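Local coordinates for protein flavohemoglobin (Malassezia yamatoensis, PDB 6O0A) that binds heme and FAD and, being needed for nitric oxide resistance, probably converts nitric oxide to nitrate with O2, using NAD(P)H electrons relayed through the flavin, at residues A172-V177 with L259-P264; M268-L273 with L294-K299; P280-C285 with A364-F369; R316-A321 with Y341-E346. All blocks are in the same frame, centred on the assembly; numbering follows the deposited sequence.

Interaction 1: A172-V177 with L259-P264; sequences AKFKLV and LDISNP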
loop_
_atom_site.group_PDB
_atom_site.type_symbol
_atom_site.label_atom_id
_atom_site.label_comp_id
_atom_site.label_asym_id
_atom_site.label_seq_id
_atom_site.Cartn_x
_atom_site.Cartn_y
_atom_site.Cartn_z
ATOM N N ALA A 172 17.968 4.473 -4.982
ATOM C CA ALA A 172 18.973 5.101 -5.831
ATOM C C ALA A 172 18.591 6.556 -6.061
ATOM O O ALA A 172 17.433 6.942 -5.908
ATOM C CB ALA A 172 19.128 4.366 -7.172
ATOM N N LYS A 173 19.578 7.361 -6.457
ATOM C CA LYS A 173 19.376 8.802 -6.567
ATOM C C LYS A 173 18.678 9.157 -7.874
ATOM O O LYS A 173 19.065 8.669 -8.942
ATOM C CB LYS A 173 20.719 9.532 -6.478
ATOM C CG LYS A 173 20.608 10.985 -6.038
ATOM C CD LYS A 173 20.154 11.112 -4.585
ATOM C CE LYS A 173 21.297 10.904 -3.606
ATOM N NZ LYS A 173 20.868 11.182 -2.204
ATOM N N PHE A 174 17.647 9.997 -7.781
ATOM C CA PHE A 174 16.925 10.512 -8.935
ATOM C C PHE A 174 16.904 12.033 -8.904
ATOM O O PHE A 174 16.976 12.651 -7.837
ATOM C CB PHE A 174 15.475 9.987 -8.983
ATOM C CG PHE A 174 15.355 8.595 -9.539
ATOM C CD1 PHE A 174 15.812 7.502 -8.814
ATOM C CD2 PHE A 174 14.786 8.378 -10.786
ATOM C CE1 PHE A 174 15.712 6.212 -9.322
ATOM C CE2 PHE A 174 14.680 7.086 -11.309
ATOM C CZ PHE A 174 15.141 6.000 -10.568
ATOM N N LYS A 175 16.788 12.627 -10.085
ATOM C CA LYS A 175 16.678 14.068 -10.234
ATOM C C LYS A 175 15.264 14.428 -10.680
ATOM O O LYS A 175 14.677 13.762 -11.543
ATOM C CB LYS A 175 17.716 14.580 -11.242
ATOM C CG LYS A 175 17.592 16.056 -11.609
ATOM C CD LYS A 175 18.134 16.303 -13.014
ATOM C CE LYS A 175 19.342 17.211 -13.006
ATOM N NZ LYS A 175 19.779 17.550 -14.396
ATOM N N LEU A 176 14.715 15.480 -10.088
ATOM C CA LEU A 176 13.404 15.977 -10.494
ATOM C C LEU A 176 13.568 16.770 -11.790
ATOM O O LEU A 176 14.237 17.809 -11.811
ATOM C CB LEU A 176 12.798 16.822 -9.371
ATOM C CG LEU A 176 11.447 17.462 -9.706
ATOM C CD1 LEU A 176 10.371 16.391 -10.042
ATOM C CD2 LEU A 176 10.963 18.354 -8.557
ATOM N N VAL A 177 12.982 16.281 -12.886
ATOM C CA VAL A 177 13.148 16.930 -14.184
ATOM C C VAL A 177 11.909 17.690 -14.639
ATOM O O VAL A 177 12.033 18.570 -15.508
ATOM C CB VAL A 177 13.588 15.928 -15.277
ATOM C CG1 VAL A 177 14.924 15.268 -14.901
ATOM C CG2 VAL A 177 12.504 14.875 -15.533
ATOM N N LEU A 259 16.547 13.296 -5.021
ATOM C CA LEU A 259 15.891 12.489 -3.999
ATOM C C LEU A 259 16.160 11.023 -4.298
ATOM O O LEU A 259 16.352 10.641 -5.456
ATOM C CB LEU A 259 14.356 12.727 -3.954
ATOM C CG LEU A 259 13.861 14.130 -3.577
ATOM C CD1 LEU A 259 12.352 14.150 -3.468
ATOM C CD2 LEU A 259 14.487 14.557 -2.262
ATOM N N ASP A 260 16.151 10.195 -3.260
ATOM C CA ASP A 260 16.308 8.757 -3.449
ATOM C C ASP A 260 14.949 8.111 -3.715
ATOM O O ASP A 260 13.940 8.484 -3.105
ATOM C CB ASP A 260 16.966 8.116 -2.216
ATOM C CG ASP A 260 18.497 8.254 -2.216
ATOM O OD1 ASP A 260 19.109 8.357 -3.299
ATOM O OD2 ASP A 260 19.098 8.230 -1.131
ATOM N N ILE A 261 14.924 7.140 -4.633
ATOM C CA ILE A 261 13.701 6.407 -4.966
ATOM C C ILE A 261 13.990 4.915 -4.893
ATOM O O ILE A 261 15.024 4.446 -5.389
ATOM C CB ILE A 261 13.160 6.771 -6.361
ATOM C CG1 ILE A 261 12.931 8.283 -6.452
ATOM C CG2 ILE A 261 11.852 5.999 -6.636
ATOM C CD1 ILE A 261 12.206 8.758 -7.721
ATOM N N SER A 262 13.067 4.169 -4.287
ATOM C CA SER A 262 13.222 2.731 -4.135
ATOM C C SER A 262 12.978 2.021 -5.466
ATOM O O SER A 262 12.621 2.625 -6.484
ATOM C CB SER A 262 12.243 2.194 -3.096
ATOM O OG SER A 262 10.919 2.159 -3.645
ATOM N N ASN A 263 13.146 0.708 -5.432
ATOM C CA ASN A 263 12.705 -0.132 -6.522
ATOM C C ASN A 263 11.183 -0.255 -6.479
ATOM O O ASN A 263 10.563 -0.027 -5.440
ATOM C CB ASN A 263 13.401 -1.486 -6.421
ATOM C CG ASN A 263 14.880 -1.391 -6.781
ATOM O OD1 ASN A 263 15.274 -0.533 -7.585
ATOM N ND2 ASN A 263 15.699 -2.258 -6.198
ATOM N N PRO A 264 10.555 -0.575 -7.613
ATOM C CA PRO A 264 9.089 -0.606 -7.662
ATOM C C PRO A 264 8.536 -1.932 -7.153
ATOM O O PRO A 264 9.096 -3.002 -7.409
ATOM C CB PRO A 264 8.795 -0.424 -9.155
ATOM C CG PRO A 264 9.946 -1.147 -9.825
ATOM C CD PRO A 264 11.159 -0.886 -8.924
#
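Four backbone hydrogen bonds tie A172 and F174 to I261 and L259 in an antiparallel pairing. A172 N gives to I261 O and I261 N returns to A172 O at 2.8 Å; F174 N reaches L259 O at 2.7 Å, and L259 N closes the second ring on F174 O. Between these two hydrogen-bonded pairs lies the non-hydrogen-bonded pair K173 and D260, whose CA atoms are 4.4 Å apart.

The charged contact belongs to that middle pair. K173 is bent at its second and third torsions (68° and 81°), which folds the chain back over D260: CD lies 3.2 Å from D260 OD1, and NZ makes a salt bridge to the same oxygen at 3.5 Å. A long, flexible lysine suits this partly exposed face, where its methylenes lie alongside the carboxylate while the ammonium reaches its charge.

On the buried face the contact is apolar. I261 CD1 sits over one face of the F174 ring, 4.1 Å from its centroid, a CH-pi contact between two side chains crossing nearly at right angles.

These are central strands of the antiparallel FAD-binding-domain sheet: strand 186-193 flanks 171-181, and strand 207-213, whose I208 and I210 touch I261, flanks 258-262.

Interaction 2: M268-L273 with L294-K299; sequences MTLETL and LAFVEK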
loop_
_atom_site.group_PDB
_atom_site.type_symbol
_atom_site.label_atom_id
_atom_site.label_comp_id
_atom_site.label_asym_id
_atom_site.label_seq_id
_atom_site.Cartn_x
_atom_site.Cartn_y
_atom_site.Cartn_z
ATOM N N MET A 268 -0.888 -5.153 -6.352
ATOM C CA MET A 268 -2.186 -4.746 -6.886
ATOM C C MET A 268 -1.971 -4.272 -8.321
ATOM O O MET A 268 -1.982 -3.077 -8.627
ATOM C CB MET A 268 -2.799 -3.669 -5.997
ATOM C CG MET A 268 -4.210 -3.280 -6.349
ATOM S SD MET A 268 -5.285 -4.706 -6.294
ATOM C CE MET A 268 -4.872 -5.372 -4.680
ATOM N N THR A 269 -1.760 -5.233 -9.209
ATOM C CA THR A 269 -1.410 -4.953 -10.591
ATOM C C THR A 269 -2.544 -5.348 -11.528
ATOM O O THR A 269 -3.526 -5.993 -11.144
ATOM C CB THR A 269 -0.125 -5.685 -10.986
ATOM O OG1 THR A 269 -0.318 -7.091 -10.839
ATOM C CG2 THR A 269 1.028 -5.246 -10.087
ATOM N N LEU A 270 -2.384 -4.948 -12.790
ATOM C CA LEU A 270 -3.387 -5.274 -13.797
ATOM C C LEU A 270 -3.580 -6.782 -13.910
ATOM O O LEU A 270 -4.706 -7.261 -14.087
ATOM C CB LEU A 270 -2.978 -4.668 -15.138
ATOM C CG LEU A 270 -4.023 -4.650 -16.245
ATOM C CD1 LEU A 270 -5.273 -3.929 -15.773
ATOM C CD2 LEU A 270 -3.444 -3.994 -17.487
ATOM N N GLU A 271 -2.492 -7.548 -13.787
ATOM C CA GLU A 271 -2.598 -9.002 -13.831
ATOM C C GLU A 271 -3.475 -9.528 -12.699
ATOM O O GLU A 271 -4.243 -10.476 -12.889
ATOM C CB GLU A 271 -1.205 -9.627 -13.770
ATOM N N THR A 272 -3.378 -8.915 -11.519
ATOM C CA THR A 272 -4.188 -9.332 -10.377
ATOM C C THR A 272 -5.681 -9.171 -10.651
ATOM O O THR A 272 -6.489 -9.991 -10.195
ATOM C CB THR A 272 -3.769 -8.532 -9.139
ATOM O OG1 THR A 272 -2.443 -8.913 -8.754
ATOM C CG2 THR A 272 -4.719 -8.768 -7.969
ATOM N N LEU A 273 -6.066 -8.139 -11.403
ATOM C CA LEU A 273 -7.468 -7.883 -11.713
ATOM C C LEU A 273 -8.013 -8.765 -12.828
ATOM O O LEU A 273 -9.233 -8.823 -13.009
ATOM C CB LEU A 273 -7.658 -6.413 -12.100
ATOM C CG LEU A 273 -7.236 -5.443 -11.000
ATOM C CD1 LEU A 273 -7.320 -3.995 -11.467
ATOM C CD2 LEU A 273 -8.102 -5.669 -9.771
ATOM N N LEU A 294 -5.280 5.334 -13.708
ATOM C CA LEU A 294 -4.597 5.816 -14.907
ATOM C C LEU A 294 -3.487 4.859 -15.355
ATOM O O LEU A 294 -3.330 4.589 -16.552
ATOM C CB LEU A 294 -4.040 7.214 -14.646
ATOM C CG LEU A 294 -3.246 7.808 -15.802
ATOM C CD1 LEU A 294 -4.108 7.909 -17.068
ATOM C CD2 LEU A 294 -2.671 9.174 -15.412
ATOM N N ALA A 295 -2.711 4.320 -14.410
ATOM C CA ALA A 295 -1.719 3.311 -14.780
ATOM C C ALA A 295 -2.368 2.108 -15.466
ATOM O O ALA A 295 -1.872 1.624 -16.492
ATOM C CB ALA A 295 -0.932 2.869 -13.536
ATOM N N PHE A 296 -3.489 1.620 -14.921
ATOM C CA PHE A 296 -4.164 0.461 -15.508
ATOM C C PHE A 296 -4.695 0.781 -16.894
ATOM O O PHE A 296 -4.562 -0.021 -17.826
ATOM C CB PHE A 296 -5.333 0.015 -14.626
ATOM C CG PHE A 296 -4.933 -0.554 -13.297
ATOM C CD1 PHE A 296 -3.702 -1.179 -13.120
ATOM C CD2 PHE A 296 -5.801 -0.473 -12.221
ATOM C CE1 PHE A 296 -3.351 -1.710 -11.889
ATOM C CE2 PHE A 296 -5.450 -0.998 -10.984
ATOM C CZ PHE A 296 -4.224 -1.618 -10.823
ATOM N N VAL A 297 -5.313 1.951 -17.038
ATOM C CA VAL A 297 -5.942 2.299 -18.303
ATOM C C VAL A 297 -4.896 2.485 -19.389
ATOM O O VAL A 297 -5.077 2.030 -20.519
ATOM C CB VAL A 297 -6.827 3.544 -18.130
ATOM C CG1 VAL A 297 -7.336 4.009 -19.490
ATOM C CG2 VAL A 297 -8.002 3.207 -17.233
ATOM N N GLU A 298 -3.776 3.138 -19.061
ATOM C CA GLU A 298 -2.712 3.305 -20.044
ATOM C C GLU A 298 -2.159 1.959 -20.500
ATOM O O GLU A 298 -1.874 1.767 -21.688
ATOM C CB GLU A 298 -1.588 4.171 -19.468
ATOM C CG GLU A 298 -0.578 4.644 -20.530
ATOM C CD GLU A 298 0.585 3.686 -20.750
ATOM O OE1 GLU A 298 0.952 2.942 -19.818
ATOM O OE2 GLU A 298 1.142 3.682 -21.866
ATOM N N LYS A 299 -1.990 1.015 -19.568
ATOM C CA LYS A 299 -1.467 -0.293 -19.946
ATOM C C LYS A 299 -2.474 -1.059 -20.801
ATOM O O LYS A 299 -2.121 -1.633 -21.840
ATOM C CB LYS A 299 -1.095 -1.094 -18.693
ATOM C CG LYS A 299 -0.449 -2.445 -18.995
ATOM C CD LYS A 299 0.839 -2.271 -19.782
ATOM C CE LYS A 299 1.436 -3.618 -20.175
ATOM N NZ LYS A 299 1.615 -4.522 -19.000
#
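F296 pushes its ring from helix 290-302 into the short turn around L270, and nearly all the close packing of this contact is made by that ring. Its first torsion (-68°) sets CG beside the backbone N and carries the ring out to the 268-273 segment. The far end is met by backbone: M268 O lies at the ring edge, in its plane, 3.5 Å from F296 CZ, where the slightly positive ring hydrogens suit a carbonyl oxygen. L270 N is equally near, 3.5 Å from F296 CE1, but approaches obliquely. L273 brings one methyl to the ring, CD1 standing 3.6 Å from F296 CE2 in an off-centre CH-pi contact. L270 slides past the phenylalanine in the opposite direction, with CB 4.1 Å from F296 CD1. A flat, wide side chain fits here because it can touch backbone at its rim and methyl groups beside it.

Toward the partly exposed side the contact thins. There L270 CD2 rests on the aliphatic part of K299, 3.7 Å from its CG, and no hydrogen bond joins the two segments. Lysine suits this border: its methylenes cover leucine while the ammonium is carried past it at the end of the side chain. The turn itself is only weakly bonded as a helix.

F296 also meets F369 edge-to-face, and M268 and L273 touch F395 of strand 394-397. This hydrophobic junction is consistent with the ferredoxin-reductase-like module of flavohemoglobins, in which the connection leaving the FAD-binding barrel packs against the first helix of the nucleotide-binding domain.

Interaction 3: P280-C285 with A364-F369; sequences PLVLIC and ANASVF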
loop_
_atom_site.group_PDB
_atom_site.type_symbol
_atom_site.label_atom_id
_atom_site.label_comp_id
_atom_site.label_asym_id
_atom_site.label_seq_id
_atom_site.Cartn_x
_atom_site.Cartn_y
_atom_site.Cartn_z
ATOM N N PRO A 280 -14.734 -8.507 -17.642
ATOM C CA PRO A 280 -14.804 -7.043 -17.620
ATOM C C PRO A 280 -14.174 -6.485 -16.357
ATOM O O PRO A 280 -14.069 -7.159 -15.329
ATOM C CB PRO A 280 -16.310 -6.747 -17.659
ATOM C CG PRO A 280 -17.006 -8.087 -17.593
ATOM C CD PRO A 280 -15.998 -9.117 -17.209
ATOM N N LEU A 281 -13.744 -5.224 -16.451
ATOM C CA LEU A 281 -13.111 -4.521 -15.345
ATOM C C LEU A 281 -13.928 -3.289 -14.973
ATOM O O LEU A 281 -14.369 -2.535 -15.847
ATOM C CB LEU A 281 -11.678 -4.085 -15.695
ATOM C CG LEU A 281 -10.619 -5.152 -15.974
ATOM C CD1 LEU A 281 -9.340 -4.485 -16.451
ATOM C CD2 LEU A 281 -10.349 -5.996 -14.736
ATOM N N VAL A 282 -14.120 -3.082 -13.674
ATOM C CA VAL A 282 -14.773 -1.885 -13.161
ATOM C C VAL A 282 -13.776 -1.226 -12.225
ATOM O O VAL A 282 -13.322 -1.850 -11.258
ATOM C CB VAL A 282 -16.102 -2.202 -12.450
ATOM C CG1 VAL A 282 -16.773 -0.913 -11.978
ATOM C CG2 VAL A 282 -17.046 -2.972 -13.381
ATOM N N LEU A 283 -13.396 0.011 -12.536
ATOM C CA LEU A 283 -12.388 0.737 -11.770
ATOM C C LEU A 283 -13.074 1.925 -11.107
ATOM O O LEU A 283 -13.621 2.794 -11.800
ATOM C CB LEU A 283 -11.238 1.187 -12.674
ATOM C CG LEU A 283 -10.662 0.101 -13.596
ATOM C CD1 LEU A 283 -9.549 0.682 -14.466
ATOM C CD2 LEU A 283 -10.127 -1.080 -12.780
ATOM N N ILE A 284 -13.055 1.960 -9.777
ATOM C CA ILE A 284 -13.789 2.963 -9.008
ATOM C C ILE A 284 -12.795 3.690 -8.112
ATOM O O ILE A 284 -12.097 3.054 -7.310
ATOM C CB ILE A 284 -14.910 2.327 -8.177
ATOM C CG1 ILE A 284 -15.908 1.605 -9.096
ATOM C CG2 ILE A 284 -15.587 3.377 -7.315
ATOM C CD1 ILE A 284 -17.061 0.932 -8.361
ATOM N N CYS A 285 -12.735 5.018 -8.228
ATOM C CA CYS A 285 -11.737 5.760 -7.471
ATOM C C CYS A 285 -12.280 7.103 -7.000
ATOM O O CYS A 285 -13.291 7.610 -7.496
ATOM C CB CYS A 285 -10.446 5.977 -8.288
ATOM S SG CYS A 285 -10.665 6.955 -9.786
ATOM N N ALA A 364 -21.322 -10.978 -12.647
ATOM C CA ALA A 364 -20.678 -11.798 -11.627
ATOM C C ALA A 364 -19.246 -12.171 -11.984
ATOM O O ALA A 364 -18.498 -12.614 -11.103
ATOM C CB ALA A 364 -21.490 -13.072 -11.379
ATOM N N ASN A 365 -18.846 -12.011 -13.245
ATOM C CA ASN A 365 -17.477 -12.290 -13.658
ATOM C C ASN A 365 -16.607 -11.038 -13.729
ATOM O O ASN A 365 -15.435 -11.135 -14.105
ATOM C CB ASN A 365 -17.469 -13.017 -15.011
ATOM C CG ASN A 365 -17.922 -12.134 -16.154
ATOM O OD1 ASN A 365 -18.809 -11.293 -15.995
ATOM N ND2 ASN A 365 -17.310 -12.318 -17.318
ATOM N N ALA A 366 -17.140 -9.876 -13.361
ATOM C CA ALA A 366 -16.349 -8.652 -13.339
ATOM C C ALA A 366 -15.457 -8.608 -12.108
ATOM O O ALA A 366 -15.844 -9.053 -11.024
ATOM C CB ALA A 366 -17.253 -7.422 -13.352
ATOM N N SER A 367 -14.249 -8.083 -12.287
ATOM C CA SER A 367 -13.418 -7.676 -11.165
ATOM C C SER A 367 -13.644 -6.193 -10.934
ATOM O O SER A 367 -13.751 -5.414 -11.889
ATOM C CB SER A 367 -11.936 -7.948 -11.429
ATOM O OG SER A 367 -11.679 -9.334 -11.580
ATOM N N VAL A 368 -13.754 -5.810 -9.666
ATOM C CA VAL A 368 -13.970 -4.420 -9.284
ATOM C C VAL A 368 -12.780 -3.963 -8.459
ATOM O O VAL A 368 -12.429 -4.609 -7.464
ATOM C CB VAL A 368 -15.273 -4.244 -8.485
ATOM C CG1 VAL A 368 -15.468 -2.789 -8.135
ATOM C CG2 VAL A 368 -16.466 -4.788 -9.269
ATOM N N PHE A 369 -12.177 -2.848 -8.860
ATOM C CA PHE A 369 -11.029 -2.263 -8.176
ATOM C C PHE A 369 -11.441 -0.946 -7.521
ATOM O O PHE A 369 -12.100 -0.118 -8.157
ATOM C CB PHE A 369 -9.881 -2.030 -9.165
ATOM C CG PHE A 369 -8.751 -1.225 -8.600
ATOM C CD1 PHE A 369 -7.822 -1.808 -7.753
ATOM C CD2 PHE A 369 -8.613 0.121 -8.917
ATOM C CE1 PHE A 369 -6.781 -1.062 -7.228
ATOM C CE2 PHE A 369 -7.559 0.878 -8.397
ATOM C CZ PHE A 369 -6.645 0.285 -7.553
#
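P280 and S367 begin a run of four backbone hydrogen bonds that joins two parallel strands. S367 N gives to P280 O at 3.2 Å, and S367 O accepts from V282 N at 3.0 Å, so both backbone polar atoms of the serine are used by the neighbouring segment. V282 O then takes F369 N at 2.8 Å, and F369 O takes I284 N at the same length. The three bonds from V282 onward are straighter at the hydrogen than the first, the one to V282 O reaching 169°. Proline has no N-H to give, but its carbonyl is still a good acceptor, which suits it to the place just before the strand. Two of these carbonyls are approached by a CA as well: V368 CA lies 3.3 Å from V282 O, and A366 CA lies 3.4 Å from P280 O. On its other edge strand 281-286 is bonded through the backbone of L281 to E308 and M310, and of L283 to M310 and I312. The buried hydroxyl of S367 is satisfied by L273 O, so a small polar residue can lie inside the core.

Apart from S367, the strand side chains are apolar on both faces. L283 CD2 packs 3.7 Å from F369 CB, while on the other face V282 and I284 meet the two methyls of V368; branched residues suit such extended backbone. At the partly exposed end the amide of N365 crosses the proline ring, its ND2 3.5 Å from P280 CD.

Strand 281-286 lies between 367-371 and 308-315 in the parallel sheet of the NAD-binding domain. Helix 290-302 covers the face of L281 and F369, and helix 374-386 that of I284 and V368.

Interaction 4: R316-A321 with Y341-E346; sequences RSLAEA and YGTTQE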
loop_
_atom_site.group_PDB
_atom_site.type_symbol
_atom_site.label_atom_id
_atom_site.label_comp_id
_atom_site.label_asym_id
_atom_site.label_seq_id
_atom_site.Cartn_x
_atom_site.Cartn_y
_atom_site.Cartn_z
ATOM N N ARG A 316 -14.230 16.460 -5.967
ATOM C CA ARG A 316 -15.081 17.536 -5.479
ATOM C C ARG A 316 -15.670 18.336 -6.637
ATOM O O ARG A 316 -16.798 18.821 -6.543
ATOM C CB ARG A 316 -14.288 18.437 -4.535
ATOM C CG ARG A 316 -13.867 17.706 -3.274
ATOM C CD ARG A 316 -12.926 18.540 -2.416
ATOM N NE ARG A 316 -13.581 19.747 -1.928
ATOM C CZ ARG A 316 -14.259 19.818 -0.790
ATOM N NH1 ARG A 316 -14.377 18.746 -0.017
ATOM N NH2 ARG A 316 -14.824 20.962 -0.427
ATOM N N SER A 317 -14.924 18.454 -7.734
ATOM C CA SER A 317 -15.334 19.204 -8.919
ATOM C C SER A 317 -14.467 18.713 -10.067
ATOM O O SER A 317 -13.435 18.085 -9.851
ATOM C CB SER A 317 -15.141 20.709 -8.729
ATOM O OG SER A 317 -13.746 21.005 -8.697
ATOM N N LEU A 318 -14.853 19.042 -11.300
ATOM C CA LEU A 318 -13.978 18.635 -12.396
ATOM C C LEU A 318 -12.646 19.375 -12.352
ATOM O O LEU A 318 -11.606 18.800 -12.691
ATOM C CB LEU A 318 -14.662 18.848 -13.737
ATOM C CG LEU A 318 -15.920 18.010 -13.994
ATOM C CD1 LEU A 318 -16.425 18.246 -15.427
ATOM C CD2 LEU A 318 -15.678 16.522 -13.743
ATOM N N ALA A 319 -12.655 20.633 -11.913
ATOM C CA ALA A 319 -11.405 21.382 -11.805
ATOM C C ALA A 319 -10.444 20.729 -10.825
ATOM O O ALA A 319 -9.223 20.818 -10.998
ATOM C CB ALA A 319 -11.699 22.827 -11.388
ATOM N N GLU A 320 -10.970 20.048 -9.810
ATOM C CA GLU A 320 -10.164 19.399 -8.789
ATOM C C GLU A 320 -9.895 17.926 -9.075
ATOM O O GLU A 320 -9.247 17.264 -8.259
ATOM C CB GLU A 320 -10.846 19.544 -7.425
ATOM C CG GLU A 320 -10.829 20.952 -6.865
ATOM C CD GLU A 320 -11.754 21.087 -5.670
ATOM O OE1 GLU A 320 -11.369 20.664 -4.558
ATOM O OE2 GLU A 320 -12.881 21.583 -5.854
ATOM N N ALA A 321 -10.352 17.404 -10.221
ATOM C CA ALA A 321 -10.115 16.009 -10.572
ATOM C C ALA A 321 -8.707 15.839 -11.129
ATOM O O ALA A 321 -8.446 16.236 -12.276
ATOM C CB ALA A 321 -11.149 15.541 -11.603
ATOM N N TYR A 341 -17.498 10.684 -14.331
ATOM C CA TYR A 341 -17.012 11.425 -13.176
ATOM C C TYR A 341 -18.184 11.865 -12.316
ATOM O O TYR A 341 -19.169 12.407 -12.825
ATOM C CB TYR A 341 -16.191 12.646 -13.591
ATOM C CG TYR A 341 -14.710 12.360 -13.608
ATOM C CD1 TYR A 341 -14.122 11.782 -14.721
ATOM C CD2 TYR A 341 -13.916 12.637 -12.505
ATOM C CE1 TYR A 341 -12.772 11.502 -14.753
ATOM C CE2 TYR A 341 -12.572 12.366 -12.524
ATOM C CZ TYR A 341 -12.004 11.785 -13.643
ATOM O OH TYR A 341 -10.645 11.522 -13.667
ATOM N N GLY A 342 -18.063 11.655 -11.012
ATOM C CA GLY A 342 -19.018 12.180 -10.050
ATOM C C GLY A 342 -18.367 13.326 -9.297
ATOM O O GLY A 342 -17.193 13.243 -8.931
ATOM N N THR A 343 -19.118 14.403 -9.093
ATOM C CA THR A 343 -18.618 15.548 -8.339
ATOM C C THR A 343 -19.427 15.700 -7.058
ATOM O O THR A 343 -20.661 15.713 -7.092
ATOM C CB THR A 343 -18.642 16.831 -9.181
ATOM O OG1 THR A 343 -19.961 17.057 -9.721
ATOM C CG2 THR A 343 -17.626 16.722 -10.314
ATOM N N THR A 344 -18.723 15.816 -5.928
ATOM C CA THR A 344 -19.322 15.786 -4.599
ATOM C C THR A 344 -19.482 17.158 -3.958
ATOM O O THR A 344 -20.141 17.267 -2.910
ATOM C CB THR A 344 -18.478 14.894 -3.676
ATOM O OG1 THR A 344 -17.134 15.389 -3.640
ATOM C CG2 THR A 344 -18.449 13.469 -4.198
ATOM N N GLN A 345 -18.890 18.197 -4.537
ATOM C CA GLN A 345 -19.119 19.566 -4.081
ATOM C C GLN A 345 -19.765 20.394 -5.178
ATOM O O GLN A 345 -20.884 20.884 -4.993
ATOM C CB GLN A 345 -17.803 20.206 -3.618
ATOM C CG GLN A 345 -17.160 19.504 -2.438
ATOM C CD GLN A 345 -17.962 19.647 -1.157
ATOM O OE1 GLN A 345 -18.585 20.683 -0.911
ATOM N NE2 GLN A 345 -17.953 18.603 -0.334
ATOM N N GLU A 346 -19.099 20.556 -6.315
ATOM C CA GLU A 346 -19.730 21.209 -7.448
ATOM C C GLU A 346 -20.648 20.228 -8.164
ATOM O O GLU A 346 -20.655 19.026 -7.892
ATOM C CB GLU A 346 -18.680 21.774 -8.403
ATOM C CG GLU A 346 -17.922 22.936 -7.755
ATOM C CD GLU A 346 -16.975 23.672 -8.690
ATOM O OE1 GLU A 346 -17.075 23.538 -9.927
ATOM O OE2 GLU A 346 -16.118 24.407 -8.165
HETATM O O HOH W 1 -15.004 22.455 -11.826
#
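Two loops that follow neighbouring parallel strands of the NAD-binding domain meet here: 316-321, after strand 308-315, and the end of strand 336-343 with the residues beyond it. R316 O is gripped by two successive amides, Q345 N at 3.0 Å, in the carbonyl plane and on a lone pair, and E346 N at 2.9 Å. Beyond this bond pair, R316 and Q345 run side by side in the same direction. Their guanidinium and amide planes are only 7° apart and stacked, with Q345 CG over the centre of the guanidinium, 3.4 Å from R316 CZ. Flat groups with long stems suit this exposed position.

S317 has its hydroxyl between the backbone N and the carbonyl carbon (69°), where OG accepts from E320 N, an ST motif, and gives to E320 OE2. Its CB faces the E346 carboxylate, 3.5 Å from CD. One water bridges A319 N and E346 OE1. Deeper in, L318 CD2 lies 3.9 Å from Y341 CB, and A321 CB touches Y341 CE2 at 3.6 Å; a small alanine allows the ring this near.

The chemistry thus grades from apolar to charged. The salt bridge from R316 NE to E320 OE1, though long, probably helps to offset the like charges of E320 OE2 and E346 OE2, 4.9 Å apart, and the doubly held carbonyl probably helps to set how the loops meet.

In the fold
The four contacts run from the FAD-binding sheet into the NAD-binding sheet. Interaction 1 lies in the former, with the L259 side chain about 12 Å from FAD, and the chain leaving its second strand leads to interaction 2, whose centre is about 22 Å away. Interactions 2 and 3 form one core: their centres are about 11 Å apart, and M268 CG lies 3.5 Å from F369 CE1. From this core the M268 side chain comes to about 8 Å from FAD, and that of F369 to about 9 Å from FAD and about 14 Å from the heme. Interaction 4, nested in sequence within interaction 3, shares its parallel sheet but lies about 22 Å off between centres.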